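Local coordinates for protein glucosidase (Croceicoccus marinus, PDB 5Z3K) that probably hydrolyses O-glycosidic bonds as a beta-glucosidase of glycoside hydrolase family 39, built on a TIM barrel with an accessory beta-sheet domain, at residues Arg207-Lys215 with Ala248-Thr256; Arg363-Ile374 with Tyr424-Trp433. One frame throughout, in Å; residues are numbered along the deposited sequence.

Contact 1: residues Arg207-Lys215 with Ala248-Thr256; sequences REGFLDYVK and AIVDKYGFT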
loop_
_atom_site.group_PDB
_atom_site.type_symbol
_atom_site.label_atom_id
_atom_site.label_comp_id
_atom_site.label_asym_id
_atom_site.label_seq_id
_atom_site.Cartn_x
_atom_site.Cartn_y
_atom_site.Cartn_z
ATOM N N ARG A 207 -2.233 -19.551 -7.026
ATOM C CA ARG A 207 -3.228 -19.342 -5.986
ATOM C C ARG A 207 -3.475 -20.673 -5.284
ATOM O O ARG A 207 -2.833 -20.968 -4.273
ATOM C CB ARG A 207 -4.515 -18.752 -6.567
ATOM C CG ARG A 207 -5.428 -18.121 -5.516
ATOM C CD ARG A 207 -6.661 -17.459 -6.129
ATOM N NE ARG A 207 -7.645 -18.455 -6.566
ATOM C CZ ARG A 207 -8.888 -18.167 -6.945
ATOM N NH1 ARG A 207 -9.315 -16.913 -6.936
ATOM N NH2 ARG A 207 -9.710 -19.138 -7.327
ATOM N N GLU A 208 -4.382 -21.497 -5.826
ATOM C CA GLU A 208 -4.647 -22.812 -5.241
ATOM C C GLU A 208 -3.378 -23.662 -5.164
ATOM O O GLU A 208 -3.099 -24.293 -4.137
ATOM C CB GLU A 208 -5.725 -23.530 -6.058
ATOM C CG GLU A 208 -7.143 -23.059 -5.770
ATOM C CD GLU A 208 -7.563 -21.838 -6.586
ATOM O OE1 GLU A 208 -6.685 -21.152 -7.164
ATOM O OE2 GLU A 208 -8.786 -21.563 -6.636
ATOM N N GLY A 209 -2.601 -23.699 -6.246
ATOM C CA GLY A 209 -1.403 -24.531 -6.258
ATOM C C GLY A 209 -0.360 -24.097 -5.248
ATOM O O GLY A 209 0.344 -24.938 -4.674
ATOM N N PHE A 210 -0.245 -22.784 -5.017
ATOM C CA PHE A 210 0.666 -22.284 -3.992
ATOM C C PHE A 210 0.169 -22.635 -2.591
ATOM O O PHE A 210 0.926 -23.152 -1.762
ATOM C CB PHE A 210 0.833 -20.768 -4.154
ATOM C CG PHE A 210 1.803 -20.161 -3.188
ATOM C CD1 PHE A 210 3.163 -20.436 -3.284
ATOM C CD2 PHE A 210 1.361 -19.310 -2.182
ATOM C CE1 PHE A 210 4.057 -19.885 -2.395
ATOM C CE2 PHE A 210 2.257 -18.758 -1.285
ATOM C CZ PHE A 210 3.607 -19.042 -1.395
ATOM N N LEU A 211 -1.103 -22.349 -2.305
ATOM C CA LEU A 211 -1.669 -22.680 -1.000
ATOM C C LEU A 211 -1.614 -24.182 -0.739
ATOM O O LEU A 211 -1.360 -24.615 0.393
ATOM C CB LEU A 211 -3.108 -22.180 -0.915
ATOM C CG LEU A 211 -3.218 -20.655 -0.792
ATOM C CD1 LEU A 211 -4.610 -20.174 -1.187
ATOM C CD2 LEU A 211 -2.880 -20.260 0.634
ATOM N N ASP A 212 -1.864 -24.988 -1.771
ATOM C CA ASP A 212 -1.805 -26.439 -1.602
ATOM C C ASP A 212 -0.393 -26.885 -1.242
ATOM O O ASP A 212 -0.209 -27.739 -0.366
ATOM C CB ASP A 212 -2.291 -27.135 -2.875
ATOM C CG ASP A 212 -2.244 -28.661 -2.769
ATOM O OD1 ASP A 212 -2.981 -29.234 -1.937
ATOM O OD2 ASP A 212 -1.472 -29.286 -3.525
ATOM N N TYR A 213 0.618 -26.287 -1.879
ATOM C CA TYR A 213 2.000 -26.678 -1.620
ATOM C C TYR A 213 2.420 -26.352 -0.192
ATOM O O TYR A 213 3.001 -27.197 0.501
ATOM C CB TYR A 213 2.946 -25.999 -2.616
ATOM C CG TYR A 213 4.399 -26.251 -2.280
ATOM C CD1 TYR A 213 5.104 -25.391 -1.437
ATOM C CD2 TYR A 213 5.065 -27.361 -2.790
ATOM C CE1 TYR A 213 6.431 -25.636 -1.116
ATOM C CE2 TYR A 213 6.388 -27.609 -2.478
ATOM C CZ TYR A 213 7.064 -26.743 -1.639
ATOM O OH TYR A 213 8.384 -26.985 -1.321
ATOM N N VAL A 214 2.181 -25.113 0.256
ATOM C CA VAL A 214 2.629 -24.740 1.595
ATOM C C VAL A 214 1.873 -25.531 2.654
ATOM O O VAL A 214 2.406 -25.799 3.739
ATOM C CB VAL A 214 2.503 -23.217 1.808
ATOM C CG1 VAL A 214 3.510 -22.483 0.937
ATOM C CG2 VAL A 214 1.100 -22.729 1.504
ATOM N N LYS A 215 0.630 -25.921 2.366
ATOM C CA LYS A 215 -0.115 -26.761 3.298
ATOM C C LYS A 215 0.470 -28.167 3.359
ATOM O O LYS A 215 0.794 -28.672 4.439
ATOM C CB LYS A 215 -1.586 -26.824 2.899
ATOM C CG LYS A 215 -2.407 -27.715 3.815
ATOM C CD LYS A 215 -3.867 -27.741 3.415
ATOM C CE LYS A 215 -4.669 -28.580 4.387
ATOM N NZ LYS A 215 -5.536 -29.550 3.651
ATOM N N ALA A 248 -11.607 -15.945 1.903
ATOM C CA ALA A 248 -12.338 -17.216 1.862
ATOM C C ALA A 248 -11.492 -18.351 1.280
ATOM O O ALA A 248 -11.578 -19.495 1.744
ATOM C CB ALA A 248 -13.626 -17.050 1.060
ATOM N N ILE A 249 -10.689 -18.066 0.251
ATOM C CA ILE A 249 -9.861 -19.114 -0.352
ATOM C C ILE A 249 -8.724 -19.501 0.583
ATOM O O ILE A 249 -8.398 -20.688 0.735
ATOM C CB ILE A 249 -9.334 -18.658 -1.723
ATOM C CG1 ILE A 249 -10.479 -18.524 -2.716
ATOM C CG2 ILE A 249 -8.269 -19.617 -2.258
ATOM C CD1 ILE A 249 -10.143 -17.639 -3.865
ATOM N N VAL A 250 -8.099 -18.512 1.224
ATOM C CA VAL A 250 -7.026 -18.807 2.168
ATOM C C VAL A 250 -7.557 -19.610 3.352
ATOM O O VAL A 250 -6.917 -20.565 3.809
ATOM C CB VAL A 250 -6.342 -17.501 2.618
ATOM C CG1 VAL A 250 -5.355 -17.773 3.734
ATOM C CG2 VAL A 250 -5.644 -16.849 1.428
ATOM N N ASP A 251 -8.731 -19.242 3.869
ATOM C CA ASP A 251 -9.291 -19.995 4.992
ATOM C C ASP A 251 -9.618 -21.428 4.585
ATOM O O ASP A 251 -9.501 -22.355 5.397
ATOM C CB ASP A 251 -10.556 -19.318 5.516
ATOM C CG ASP A 251 -10.281 -18.053 6.311
ATOM O OD1 ASP A 251 -9.120 -17.793 6.712
ATOM O OD2 ASP A 251 -11.259 -17.308 6.533
ATOM N N LYS A 252 -9.992 -21.621 3.366
ATOM C CA LYS A 252 -10.366 -22.921 2.859
ATOM C C LYS A 252 -9.217 -23.890 2.975
ATOM O O LYS A 252 -9.435 -25.017 3.095
ATOM C CB LYS A 252 -10.858 -22.777 1.455
ATOM C CG LYS A 252 -11.232 -24.012 0.689
ATOM C CD LYS A 252 -11.298 -23.713 -0.794
ATOM C CE LYS A 252 -12.443 -22.789 -1.064
ATOM N NZ LYS A 252 -12.543 -22.222 -2.425
ATOM N N TYR A 253 -7.995 -23.426 2.862
ATOM C CA TYR A 253 -6.817 -24.267 3.030
ATOM C C TYR A 253 -6.342 -24.331 4.473
ATOM O O TYR A 253 -5.225 -24.796 4.722
ATOM C CB TYR A 253 -5.683 -23.785 2.122
ATOM C CG TYR A 253 -5.930 -24.125 0.670
ATOM C CD1 TYR A 253 -6.760 -23.336 -0.109
ATOM C CD2 TYR A 253 -5.365 -25.257 0.093
ATOM C CE1 TYR A 253 -7.010 -23.646 -1.428
ATOM C CE2 TYR A 253 -5.606 -25.575 -1.230
ATOM C CZ TYR A 253 -6.435 -24.763 -1.983
ATOM O OH TYR A 253 -6.695 -25.063 -3.299
ATOM N N GLY A 254 -7.162 -23.888 5.421
ATOM C CA GLY A 254 -6.840 -23.957 6.832
ATOM C C GLY A 254 -5.965 -22.841 7.361
ATOM O O GLY A 254 -5.634 -22.850 8.556
ATOM N N PHE A 255 -5.590 -21.875 6.528
ATOM C CA PHE A 255 -4.646 -20.829 6.929
ATOM C C PHE A 255 -5.386 -19.647 7.568
ATOM O O PHE A 255 -5.289 -18.494 7.139
ATOM C CB PHE A 255 -3.817 -20.380 5.728
ATOM C CG PHE A 255 -2.799 -21.390 5.265
ATOM C CD1 PHE A 255 -1.648 -21.621 6.000
ATOM C CD2 PHE A 255 -2.984 -22.089 4.080
ATOM C CE1 PHE A 255 -0.697 -22.542 5.570
ATOM C CE2 PHE A 255 -2.036 -23.015 3.643
ATOM C CZ PHE A 255 -0.894 -23.238 4.396
ATOM N N THR A 256 -6.117 -19.948 8.641
ATOM C CA THR A 256 -6.981 -18.945 9.248
ATOM C C THR A 256 -6.206 -17.870 9.998
ATOM O O THR A 256 -6.736 -16.770 10.189
ATOM C CB THR A 256 -7.989 -19.615 10.181
ATOM O OG1 THR A 256 -7.299 -20.448 11.118
ATOM C CG2 THR A 256 -8.953 -20.467 9.380
HETATM O O HOH W 1 -10.127 -22.344 -4.379
#

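Contact 2: residues Arg363-Ile374 with Tyr424-Trp433; sequences RTADGDTIRILI and YTLEIGHLPW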
loop_
_atom_site.group_PDB
_atom_site.type_symbol
_atom_site.label_atom_id
_atom_site.label_comp_id
_atom_site.label_asym_id
_atom_site.label_seq_id
_atom_site.Cartn_x
_atom_site.Cartn_y
_atom_site.Cartn_z
ATOM N N ARG A 363 -8.640 9.772 16.632
ATOM C CA ARG A 363 -7.921 10.711 17.491
ATOM C C ARG A 363 -6.576 10.124 17.903
ATOM O O ARG A 363 -6.399 8.904 17.950
ATOM C CB ARG A 363 -8.740 11.104 18.733
ATOM C CG ARG A 363 -9.069 9.982 19.675
ATOM C CD ARG A 363 -9.801 10.513 20.902
ATOM N NE ARG A 363 -9.853 9.500 21.951
ATOM C CZ ARG A 363 -10.702 9.512 22.970
ATOM N NH1 ARG A 363 -11.594 10.489 23.080
ATOM N NH2 ARG A 363 -10.656 8.541 23.874
ATOM N N THR A 364 -5.609 11.006 18.170
ATOM C CA THR A 364 -4.266 10.565 18.521
ATOM C C THR A 364 -4.216 9.995 19.936
ATOM O O THR A 364 -5.096 10.235 20.769
ATOM C CB THR A 364 -3.274 11.727 18.427
ATOM O OG1 THR A 364 -3.786 12.819 19.197
ATOM C CG2 THR A 364 -3.090 12.166 16.988
ATOM N N ALA A 365 -3.127 9.267 20.223
ATOM C CA ALA A 365 -3.020 8.578 21.507
ATOM C C ALA A 365 -3.078 9.556 22.679
ATOM O O ALA A 365 -3.691 9.258 23.711
ATOM C CB ALA A 365 -1.737 7.748 21.559
ATOM N N ASP A 366 -2.475 10.738 22.531
ATOM C CA ASP A 366 -2.494 11.718 23.613
ATOM C C ASP A 366 -3.836 12.428 23.757
ATOM O O ASP A 366 -3.987 13.245 24.673
ATOM C CB ASP A 366 -1.358 12.739 23.431
ATOM C CG ASP A 366 -1.543 13.652 22.217
ATOM O OD1 ASP A 366 -2.587 13.597 21.540
ATOM O OD2 ASP A 366 -0.623 14.447 21.943
ATOM N N GLY A 367 -4.806 12.141 22.887
ATOM C CA GLY A 367 -6.136 12.702 22.983
ATOM C C GLY A 367 -6.278 14.150 22.562
ATOM O O GLY A 367 -7.389 14.684 22.629
ATOM N N ASP A 368 -5.213 14.799 22.106
ATOM C CA ASP A 368 -5.247 16.236 21.833
ATOM C C ASP A 368 -5.538 16.578 20.374
ATOM O O ASP A 368 -5.639 17.764 20.040
ATOM C CB ASP A 368 -3.910 16.877 22.233
ATOM C CG ASP A 368 -3.821 17.170 23.722
ATOM O OD1 ASP A 368 -4.884 17.225 24.384
ATOM O OD2 ASP A 368 -2.687 17.344 24.222
ATOM N N THR A 369 -5.667 15.588 19.497
ATOM C CA THR A 369 -5.864 15.843 18.074
ATOM C C THR A 369 -6.948 14.912 17.548
ATOM O O THR A 369 -6.813 13.692 17.662
ATOM C CB THR A 369 -4.563 15.634 17.287
ATOM O OG1 THR A 369 -3.549 16.532 17.762
ATOM C CG2 THR A 369 -4.795 15.863 15.799
ATOM N N ILE A 370 -8.011 15.485 16.977
ATOM C CA ILE A 370 -9.044 14.735 16.251
ATOM C C ILE A 370 -8.837 14.957 14.757
ATOM O O ILE A 370 -8.646 16.101 14.325
ATOM C CB ILE A 370 -10.457 15.205 16.651
ATOM C CG1 ILE A 370 -10.588 15.428 18.171
ATOM C CG2 ILE A 370 -11.535 14.309 16.026
ATOM C CD1 ILE A 370 -10.461 14.204 18.998
ATOM N N ARG A 371 -8.911 13.884 13.956
ATOM C CA ARG A 371 -8.800 13.991 12.500
ATOM C C ARG A 371 -10.036 13.401 11.836
ATOM O O ARG A 371 -10.404 12.257 12.119
ATOM C CB ARG A 371 -7.552 13.283 11.978
ATOM C CG ARG A 371 -6.278 13.975 12.404
ATOM C CD ARG A 371 -5.013 13.379 11.776
ATOM N NE ARG A 371 -3.888 14.208 12.192
ATOM C CZ ARG A 371 -2.752 13.756 12.710
ATOM N NH1 ARG A 371 -2.541 12.451 12.862
ATOM N NH2 ARG A 371 -1.815 14.629 13.062
ATOM N N ILE A 372 -10.655 14.167 10.939
ATOM C CA ILE A 372 -11.844 13.718 10.213
ATOM C C ILE A 372 -11.554 13.852 8.727
ATOM O O ILE A 372 -11.366 14.966 8.217
ATOM C CB ILE A 372 -13.111 14.497 10.598
ATOM C CG1 ILE A 372 -13.415 14.362 12.097
ATOM C CG2 ILE A 372 -14.285 13.989 9.764
ATOM C CD1 ILE A 372 -13.229 15.677 12.887
ATOM N N LEU A 373 -11.503 12.718 8.039
ATOM C CA LEU A 373 -11.139 12.642 6.632
ATOM C C LEU A 373 -12.395 12.390 5.815
ATOM O O LEU A 373 -13.182 11.508 6.160
ATOM C CB LEU A 373 -10.132 11.513 6.412
ATOM C CG LEU A 373 -9.700 11.298 4.968
ATOM C CD1 LEU A 373 -8.772 12.454 4.525
ATOM C CD2 LEU A 373 -8.990 9.980 4.831
ATOM N N ILE A 374 -12.585 13.163 4.748
ATOM C CA ILE A 374 -13.765 13.076 3.900
ATOM C C ILE A 374 -13.326 13.067 2.447
ATOM O O ILE A 374 -12.613 13.976 2.009
ATOM C CB ILE A 374 -14.728 14.259 4.133
ATOM C CG1 ILE A 374 -15.116 14.385 5.606
ATOM C CG2 ILE A 374 -15.950 14.131 3.214
ATOM C CD1 ILE A 374 -15.733 15.742 5.942
ATOM N N TYR A 424 -20.946 19.546 2.641
ATOM C CA TYR A 424 -21.231 18.777 3.842
ATOM C C TYR A 424 -21.383 19.733 5.012
ATOM O O TYR A 424 -20.858 20.851 5.008
ATOM C CB TYR A 424 -20.113 17.749 4.135
ATOM C CG TYR A 424 -18.819 18.410 4.559
ATOM C CD1 TYR A 424 -18.573 18.716 5.895
ATOM C CD2 TYR A 424 -17.857 18.774 3.616
ATOM C CE1 TYR A 424 -17.407 19.354 6.280
ATOM C CE2 TYR A 424 -16.684 19.397 4.000
ATOM C CZ TYR A 424 -16.466 19.684 5.328
ATOM O OH TYR A 424 -15.305 20.321 5.712
ATOM N N THR A 425 -22.096 19.280 6.028
ATOM C CA THR A 425 -21.974 19.879 7.345
ATOM C C THR A 425 -21.654 18.755 8.316
ATOM O O THR A 425 -22.111 17.628 8.135
ATOM C CB THR A 425 -23.234 20.658 7.762
ATOM O OG1 THR A 425 -23.018 21.238 9.054
ATOM C CG2 THR A 425 -24.449 19.736 7.805
ATOM N N LEU A 426 -20.820 19.057 9.313
ATOM C CA LEU A 426 -20.212 18.045 10.167
ATOM C C LEU A 426 -20.298 18.513 11.611
ATOM O O LEU A 426 -19.762 19.569 11.945
ATOM C CB LEU A 426 -18.742 17.815 9.769
ATOM C CG LEU A 426 -17.841 17.122 10.798
ATOM C CD1 LEU A 426 -18.302 15.674 11.039
ATOM C CD2 LEU A 426 -16.366 17.157 10.356
ATOM N N GLU A 427 -20.949 17.735 12.475
ATOM C CA GLU A 427 -21.054 18.096 13.886
ATOM C C GLU A 427 -20.185 17.161 14.717
ATOM O O GLU A 427 -20.407 15.943 14.734
ATOM C CB GLU A 427 -22.503 18.048 14.371
ATOM C CG GLU A 427 -22.640 18.360 15.859
ATOM C CD GLU A 427 -24.015 18.885 16.245
ATOM O OE1 GLU A 427 -24.835 19.188 15.350
ATOM O OE2 GLU A 427 -24.268 19.008 17.460
ATOM N N ILE A 428 -19.206 17.728 15.414
ATOM C CA ILE A 428 -18.327 16.974 16.294
ATOM C C ILE A 428 -18.711 17.307 17.728
ATOM O O ILE A 428 -18.629 18.464 18.147
ATOM C CB ILE A 428 -16.846 17.291 16.037
ATOM C CG1 ILE A 428 -16.502 17.159 14.550
ATOM C CG2 ILE A 428 -15.976 16.372 16.857
ATOM C CD1 ILE A 428 -16.324 18.488 13.828
ATOM N N GLY A 429 -19.127 16.300 18.481
ATOM C CA GLY A 429 -19.495 16.520 19.862
ATOM C C GLY A 429 -18.554 15.839 20.834
ATOM O O GLY A 429 -17.756 14.987 20.438
ATOM N N HIS A 430 -18.634 16.238 22.107
ATOM C CA HIS A 430 -17.889 15.608 23.194
ATOM C C HIS A 430 -16.379 15.629 22.956
ATOM O O HIS A 430 -15.695 14.617 23.132
ATOM C CB HIS A 430 -18.374 14.175 23.420
ATOM C CG HIS A 430 -19.834 14.080 23.719
ATOM N ND1 HIS A 430 -20.373 14.479 24.923
ATOM C CD2 HIS A 430 -20.872 13.647 22.966
ATOM C CE1 HIS A 430 -21.680 14.286 24.903
ATOM N NE2 HIS A 430 -22.008 13.783 23.727
ATOM N N LEU A 431 -15.853 16.789 22.566
ATOM C CA LEU A 431 -14.408 16.916 22.433
ATOM C C LEU A 431 -13.759 16.473 23.742
ATOM O O LEU A 431 -14.225 16.873 24.819
ATOM C CB LEU A 431 -13.996 18.348 22.088
ATOM C CG LEU A 431 -14.367 18.810 20.676
ATOM C CD1 LEU A 431 -14.021 20.283 20.447
ATOM C CD2 LEU A 431 -13.697 17.939 19.634
ATOM N N PRO A 432 -12.741 15.603 23.698
ATOM C CA PRO A 432 -12.364 14.857 24.911
ATOM C C PRO A 432 -11.648 15.692 25.949
ATOM O O PRO A 432 -11.628 15.302 27.124
ATOM C CB PRO A 432 -11.458 13.739 24.374
ATOM C CG PRO A 432 -10.893 14.282 23.094
ATOM C CD PRO A 432 -11.963 15.192 22.517
ATOM N N TRP A 433 -11.055 16.814 25.564
ATOM C CA TRP A 433 -10.403 17.704 26.512
ATOM C C TRP A 433 -11.368 18.723 27.109
ATOM O O TRP A 433 -10.933 19.605 27.859
ATOM C CB TRP A 433 -9.234 18.422 25.829
ATOM C CG TRP A 433 -9.658 19.111 24.585
ATOM C CD1 TRP A 433 -10.289 20.311 24.491
ATOM C CD2 TRP A 433 -9.496 18.635 23.241
ATOM N NE1 TRP A 433 -10.531 20.620 23.171
ATOM C CE2 TRP A 433 -10.055 19.603 22.384
ATOM C CE3 TRP A 433 -8.933 17.487 22.684
ATOM C CZ2 TRP A 433 -10.077 19.454 21.000
ATOM C CZ3 TRP A 433 -8.942 17.345 21.308
ATOM C CH2 TRP A 433 -9.506 18.322 20.483
#

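Contact 1: residues Arg207-Lys215 with Ala248-Thr256
On the outside of the TIM barrel, helix 208-216 packs against the end of helix 238-252 and the loop leaving it, with Leu211 facing Tyr253 and Phe255. Leu211 CB sits over the centre of the Tyr253 ring, a CH-pi contact of 3.8 Å to the centroid and only 13° off the ring normal. With CG beside its own backbone N (chi1 -72°), Leu211 splits its branches: CD1 reaches Ile249 CG2 at 3.9 Å, while CD2 runs past Phe255 CD2. The phenol end of Tyr253 carries on along the helix, its OH lying 3.2 Å from Glu208 CG, with the ring nearly perpendicular to the Glu208 carboxylate. Each helix follows a strand of the barrel's parallel sheet, 191-197 and 223-229, and Leu224 of the latter touches Val250 from the barrel side. The second helix closes in a Schellman motif, Gly254 at positive phi as its C-prime residue, and this reversal brings Phe255 back against the first helix. Its CZ meets Val214 CG2 at 3.5 Å, and the ring edge faces Leu211 O and Lys215 N. Lys215 stretches its methylenes past the C-terminal end of the second helix, CD 3.5 Å from Tyr253 O. At the other end Ile249 CD1 covers one face of the Arg207 guanidinium, 3.3 Å from NH1. That guanidinium is held side-on by Glu208, NE to OE1 and NH2 to OE2 (2.7 Å), while NH1 bonds to Pro200 O. A water bonded to Glu208 OE2 accepts from Lys252 NZ, linking the helices where their charged groups do not touch.

Contact 2: residues Arg363-Ile374 with Tyr424-Trp433
Ile370, Ile372 and Ile374 project from strand 369-376 as a row of bumps toward Tyr424, Leu426, Ile428 and the loop Leu431-Trp433. At one end, Ile374 CD1 stands over the centre of the Tyr424 ring, 4.0 Å from the centroid and 8° off its normal. Ile372 forks: CG2 meets Leu426 CD2 at 3.8 Å and CD1 meets Ile428 CG1, both tip to tip, filling the hollow between those two side chains. The strands share one mixed sheet without being neighbours in it. They run nearly antiparallel at 155°, their axes 10.7 Å apart, the spacing of layers packed face to face, and between the two strands side chains alone bridge the gap; Leu9 of strand 6-13 touches both Ile374 and Leu426. Further along, Ile370 presses CD1 on Pro432 CD at 4.0 Å and lays CG1 near Trp433 CH2. The indole takes its place with CG between backbone N and carbonyl carbon (chi1 54°), which turns its benzo edge to Gly367 O, 3.2 Å from CE3 and in the ring plane; Asp368 O touches CZ3. Pro432 CD lies over one face of the indole, toward its rim, with CG against Gly367 O and CB 3.5 Å from Arg363 NH1, whose guanidinium is salt-bridged to Glu345. Cutting Trp433 back to an alanine removes the indole, which would probably leave a gap beside Ile370 CG1 and Gly367 O without its packing partner. Asp368 itself is paired with Arg482.

How the contacts relate
Contact 1 lies on the outside of the TIM barrel, whereas contact 2 belongs to the beta-sheet domain formed mostly by the C-terminal part of the chain. Their centres are about 41 Å apart and their nearest atoms about 26 Å, so they do not touch; along the sequence contact 1 closes before contact 2 opens. Neither has a direct hydrogen bond between its segments, yet one packs helix against helix end and loop, the other faces strands and the loops beyond them. In TIM-barrel glycosidases the active site lies at the C-terminal ends of the barrel strands. Helix 208-216 starts near that end and runs away from it, so Lys215, Tyr253 and Phe255 lie toward the opposite end.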